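Local atomic coordinates of DNA repair protein RAD2 (Saccharomyces cerevisiae, PDB entry 4Q0W), a protein that cuts single-stranded DNA next to damage during nucleotide excision repair, as an XPG-family endonuclease that uses magnesium as its cofactor. Residues A[15-20]-A[210-215]; A[334-339]-A[357-362]. One frame throughout, in Å; residues are numbered along the deposited sequence.

How the interactions relate
From the N terminus, interaction 1 brings strand 14-17 of the N-domain against strand 213-218 of the I-domain, closing a loop of 189 residues and adding an outermost strand to the mixed sheet that the two regions share. Only after it has closed does interaction 2 open: 334-339 meets 357-362 across 17 residues, a short helical hairpin at the end of the modelled chain. The two follow in series, neither nested nor crossed, with centres about 24 Å apart and nearest atoms about 13 Å apart.

Interaction 1: residues A[15-20]-A[210-215]; sequences PVRLES and EKNYVE
Val16 and Val214 face each other as a hydrogen-bonded antiparallel pair, the centre of a short strand pairing. Val16 N donates to Val214 O at 2.9 Å, and Val214 N returns a bond of 2.7 Å to Val16 O, lying in the carbonyl plane with an N-H...O angle of 160°. Beyond the last bridge, Arg17 with Tyr213, the pairing fades into a weak bond from Leu18 N to Asn212 O at 3.4 Å.

Among the apolar contacts, Val16 CB lies 4.1 Å from Val214 CG1. The Tyr213 ring, swung toward Pro15 by a CG set between the backbone N and the carbonyl carbon (chi1 71°), brings CD2 to Pro15 CB at 3.9 Å. Leu18, just past the strand in the 3-10 turn, sends CD2 obliquely to Val214 CB at 4.2 Å, while its CD1 rests on Lys211 O at 3.4 Å. Were Leu18 cut back to alanine, Val214 would probably lose this apolar neighbour, and a gap would be likely to open beside the carbonyl oxygens of Lys211 and Asn212.

Polar groups gather at the exposed end. Arg17 O accepts from both the backbone N and OG of Ser20, tying down the 3-10 turn, and Arg17 NH2 forms a long salt bridge with Glu19 OE1.

Strand 202-205 flanks strand 213-218 on its other edge, with Tyr204 against Val214, and Phe67 and Met207 also touch Leu18. Within this chain, strand 14-17 is the outermost strand, an antiparallel edge addition by which the N-domain joins the I-domain in one mixed sheet.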
# COMPACT_ATOMS: atom_id res chain seq x y z
N PRO A 15 -26.36 6.11 -8.34
CA PRO A 15 -27.23 5.11 -7.71
C PRO A 15 -28.58 5.10 -8.40
O PRO A 15 -29.17 6.15 -8.63
CB PRO A 15 -27.38 5.62 -6.28
CG PRO A 15 -26.18 6.52 -6.06
CD PRO A 15 -25.97 7.17 -7.40
N VAL A 16 -29.06 3.91 -8.74
CA VAL A 16 -30.34 3.76 -9.42
C VAL A 16 -31.17 2.68 -8.72
O VAL A 16 -30.65 1.61 -8.37
CB VAL A 16 -30.13 3.42 -10.92
CG1 VAL A 16 -31.40 2.87 -11.55
CG2 VAL A 16 -29.64 4.65 -11.67
N ARG A 17 -32.46 2.97 -8.50
CA ARG A 17 -33.36 2.02 -7.83
C ARG A 17 -33.77 0.87 -8.73
O ARG A 17 -34.14 1.07 -9.90
CB ARG A 17 -34.62 2.74 -7.33
CG ARG A 17 -34.34 3.75 -6.23
CD ARG A 17 -35.62 4.21 -5.54
NE ARG A 17 -35.37 4.45 -4.12
CZ ARG A 17 -35.38 3.50 -3.19
NH1 ARG A 17 -35.13 3.82 -1.92
NH2 ARG A 17 -35.64 2.24 -3.52
N LEU A 18 -33.75 -0.35 -8.18
CA LEU A 18 -34.11 -1.53 -8.96
C LEU A 18 -35.50 -1.37 -9.56
O LEU A 18 -35.74 -1.80 -10.69
CB LEU A 18 -34.04 -2.78 -8.07
CG LEU A 18 -32.66 -2.92 -7.42
CD1 LEU A 18 -32.73 -3.75 -6.14
CD2 LEU A 18 -31.69 -3.54 -8.41
N GLU A 19 -36.39 -0.72 -8.82
CA GLU A 19 -37.75 -0.42 -9.29
C GLU A 19 -37.82 0.35 -10.62
O GLU A 19 -38.79 0.20 -11.38
CB GLU A 19 -38.52 0.36 -8.21
CG GLU A 19 -38.83 -0.43 -6.92
CD GLU A 19 -37.64 -0.60 -5.98
OE1 GLU A 19 -36.51 -0.15 -6.32
OE2 GLU A 19 -37.83 -1.19 -4.89
N SER A 20 -36.80 1.16 -10.90
CA SER A 20 -36.83 1.99 -12.11
C SER A 20 -36.52 1.20 -13.37
O SER A 20 -36.79 1.66 -14.49
CB SER A 20 -35.86 3.17 -11.98
OG SER A 20 -34.53 2.72 -11.83
N GLU A 210 -26.67 -7.13 -2.07
CA GLU A 210 -27.89 -7.07 -1.27
C GLU A 210 -28.27 -5.63 -0.92
O GLU A 210 -28.17 -5.21 0.24
CB GLU A 210 -27.72 -7.90 0.01
CG GLU A 210 -28.78 -8.97 0.19
CD GLU A 210 -29.04 -9.75 -1.09
OE1 GLU A 210 -30.16 -9.64 -1.63
OE2 GLU A 210 -28.12 -10.46 -1.56
N LYS A 211 -28.71 -4.88 -1.93
CA LYS A 211 -29.00 -3.45 -1.78
C LYS A 211 -30.28 -3.04 -2.49
O LYS A 211 -30.76 -3.74 -3.38
CB LYS A 211 -27.84 -2.61 -2.33
CG LYS A 211 -26.97 -1.98 -1.28
CD LYS A 211 -25.57 -2.59 -1.26
CE LYS A 211 -24.80 -2.09 -0.04
NZ LYS A 211 -25.57 -2.32 1.22
N ASN A 212 -30.84 -1.89 -2.10
CA ASN A 212 -32.03 -1.38 -2.77
C ASN A 212 -31.72 -0.71 -4.12
O ASN A 212 -32.62 -0.49 -4.94
CB ASN A 212 -32.87 -0.46 -1.86
CG ASN A 212 -32.08 0.73 -1.32
OD1 ASN A 212 -31.13 1.21 -1.94
ND2 ASN A 212 -32.49 1.22 -0.15
N TYR A 213 -30.43 -0.43 -4.34
CA TYR A 213 -29.99 0.26 -5.55
C TYR A 213 -28.93 -0.52 -6.33
O TYR A 213 -28.36 -1.50 -5.83
CB TYR A 213 -29.47 1.67 -5.20
CG TYR A 213 -28.15 1.66 -4.46
CD1 TYR A 213 -28.09 1.41 -3.10
CD2 TYR A 213 -26.96 1.91 -5.13
CE1 TYR A 213 -26.88 1.40 -2.41
CE2 TYR A 213 -25.73 1.90 -4.46
CZ TYR A 213 -25.70 1.65 -3.10
OH TYR A 213 -24.51 1.65 -2.42
N VAL A 214 -28.68 -0.08 -7.56
CA VAL A 214 -27.64 -0.63 -8.42
C VAL A 214 -26.80 0.55 -8.93
O VAL A 214 -27.32 1.67 -9.06
CB VAL A 214 -28.27 -1.43 -9.60
CG1 VAL A 214 -29.12 -0.53 -10.46
CG2 VAL A 214 -27.22 -2.14 -10.45
N GLU A 215 -25.51 0.34 -9.19
CA GLU A 215 -24.65 1.43 -9.68
C GLU A 215 -24.69 1.55 -11.20
O GLU A 215 -24.30 0.62 -11.92
CB GLU A 215 -23.20 1.25 -9.21
CG GLU A 215 -23.04 1.23 -7.70
CD GLU A 215 -21.60 1.08 -7.27
OE1 GLU A 215 -20.72 1.00 -8.15
OE2 GLU A 215 -21.35 1.04 -6.04

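Interaction 2: residues A[334-339]-A[357-362]; sequences PDLDML and ILIPLI
Leu336 reaches across from the first turn of helix 336-347 and spreads its two methyl branches over helix 351-361, a compact example of how one branched side chain can engage several neighbours. Its CG lies opposite the backbone N (chi1 -176°), which carries the branches toward the other helix although the side chain does not set out in that direction. CD1 touches Leu358 CB at 3.9 Å, CD2 meets Ile359 CG1 at 4.0 Å, and both leucine-isoleucine and leucine-leucine pairs meet at a slant rather than alongside.

Leu358 also reaches Leu339, about one turn beyond Leu336. With CG turned away from its own carbonyl carbon (chi1 -70°), it places CD1 against Leu339 CB at 3.6 Å and also near Leu339 CD1, at 3.7 Å. Leu358 thus lies between Leu336, which touches both its CB and its CD1, and Leu339, which meets its terminal methyls.

Ile362, the last residue modelled, covers the beginning of the other helix. Its CD1 comes within 4.0 Å of Leu336 CB, and its CG1 lies 4.1 Å from Pro334 CB. No hydrogen bond crosses between the segments; the polar work is done within 334-339, where Asp335 occupies the N-cap position and its OD1 accepts from Met338 N at 3.1 Å, approached from above the carboxylate plane.

Phe161 touches both Leu339 and Leu358, while Leu157 packs on Leu339 and Phe58 of helix 52-66 on Leu358. Apolar contacts of this kind, between the capped start of one helix and the end of the next, are characteristic of a helical hairpin, here docked on helices 52-66 and 148-160 away from the metal sites.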
# COMPACT_ATOMS: atom_id res chain seq x y z
N PRO A 334 -42.57 -17.84 -18.29
CA PRO A 334 -42.07 -18.97 -17.50
C PRO A 334 -43.05 -20.14 -17.54
O PRO A 334 -44.26 -19.93 -17.43
CB PRO A 334 -41.99 -18.41 -16.08
CG PRO A 334 -41.84 -16.92 -16.27
CD PRO A 334 -42.60 -16.58 -17.52
N ASP A 335 -42.52 -21.35 -17.73
CA ASP A 335 -43.32 -22.56 -17.77
C ASP A 335 -43.32 -23.18 -16.37
O ASP A 335 -42.36 -23.87 -16.01
CB ASP A 335 -42.72 -23.53 -18.78
CG ASP A 335 -43.57 -24.78 -18.99
OD1 ASP A 335 -44.20 -25.25 -18.02
OD2 ASP A 335 -43.60 -25.29 -20.12
N LEU A 336 -44.38 -22.94 -15.61
CA LEU A 336 -44.44 -23.39 -14.21
C LEU A 336 -44.28 -24.91 -14.08
O LEU A 336 -43.53 -25.39 -13.21
CB LEU A 336 -45.75 -22.93 -13.56
CG LEU A 336 -45.88 -23.25 -12.07
CD1 LEU A 336 -44.74 -22.61 -11.31
CD2 LEU A 336 -47.22 -22.80 -11.51
N ASP A 337 -44.98 -25.66 -14.93
CA ASP A 337 -44.92 -27.12 -14.91
C ASP A 337 -43.48 -27.60 -15.04
O ASP A 337 -43.04 -28.49 -14.31
CB ASP A 337 -45.76 -27.73 -16.04
CG ASP A 337 -47.27 -27.60 -15.80
OD1 ASP A 337 -47.67 -26.91 -14.84
OD2 ASP A 337 -48.05 -28.19 -16.58
N MET A 338 -42.73 -27.01 -15.98
CA MET A 338 -41.38 -27.48 -16.28
C MET A 338 -40.34 -26.94 -15.30
O MET A 338 -39.31 -27.58 -15.06
CB MET A 338 -40.99 -27.19 -17.73
CG MET A 338 -41.85 -27.93 -18.75
SD MET A 338 -41.85 -29.73 -18.50
CE MET A 338 -40.25 -30.18 -19.18
N LEU A 339 -40.61 -25.76 -14.73
CA LEU A 339 -39.75 -25.22 -13.69
C LEU A 339 -39.91 -26.05 -12.41
O LEU A 339 -38.92 -26.34 -11.73
CB LEU A 339 -40.07 -23.73 -13.43
CG LEU A 339 -39.56 -22.69 -14.45
CD1 LEU A 339 -40.15 -21.29 -14.18
CD2 LEU A 339 -38.01 -22.61 -14.47
N ILE A 357 -42.52 -19.13 -4.81
CA ILE A 357 -41.64 -18.13 -5.40
C ILE A 357 -42.08 -17.73 -6.81
O ILE A 357 -42.08 -16.56 -7.16
CB ILE A 357 -40.17 -18.62 -5.41
CG1 ILE A 357 -39.65 -18.74 -3.97
CG2 ILE A 357 -39.28 -17.68 -6.21
CD1 ILE A 357 -38.39 -19.57 -3.82
N LEU A 358 -42.47 -18.72 -7.62
CA LEU A 358 -42.65 -18.50 -9.05
C LEU A 358 -44.01 -17.89 -9.44
O LEU A 358 -44.08 -17.08 -10.37
CB LEU A 358 -42.42 -19.80 -9.82
CG LEU A 358 -40.99 -20.34 -9.89
CD1 LEU A 358 -40.96 -21.69 -10.60
CD2 LEU A 358 -40.07 -19.34 -10.63
N ILE A 359 -45.07 -18.29 -8.75
CA ILE A 359 -46.41 -17.81 -9.07
C ILE A 359 -46.55 -16.27 -9.05
O ILE A 359 -47.11 -15.70 -10.00
CB ILE A 359 -47.51 -18.53 -8.23
CG1 ILE A 359 -47.65 -19.98 -8.68
CG2 ILE A 359 -48.85 -17.82 -8.38
CD1 ILE A 359 -48.55 -20.83 -7.79
N PRO A 360 -46.04 -15.60 -8.00
CA PRO A 360 -46.08 -14.12 -8.03
C PRO A 360 -45.33 -13.52 -9.22
O PRO A 360 -45.73 -12.46 -9.70
CB PRO A 360 -45.38 -13.72 -6.72
CG PRO A 360 -45.57 -14.90 -5.82
CD PRO A 360 -45.51 -16.10 -6.72
N LEU A 361 -44.27 -14.18 -9.68
CA LEU A 361 -43.49 -13.70 -10.83
C LEU A 361 -44.23 -13.83 -12.15
O LEU A 361 -43.99 -13.07 -13.08
CB LEU A 361 -42.16 -14.44 -10.92
CG LEU A 361 -40.96 -13.85 -10.19
CD1 LEU A 361 -41.35 -12.95 -9.03
CD2 LEU A 361 -40.02 -14.95 -9.71
N ILE A 362 -45.12 -14.81 -12.25
CA ILE A 362 -45.87 -15.06 -13.47
C ILE A 362 -47.12 -14.18 -13.56
O ILE A 362 -47.53 -13.77 -14.65
CB ILE A 362 -46.30 -16.54 -13.55
CG1 ILE A 362 -45.08 -17.46 -13.49
CG2 ILE A 362 -47.13 -16.82 -14.80
CD1 ILE A 362 -45.41 -18.93 -13.72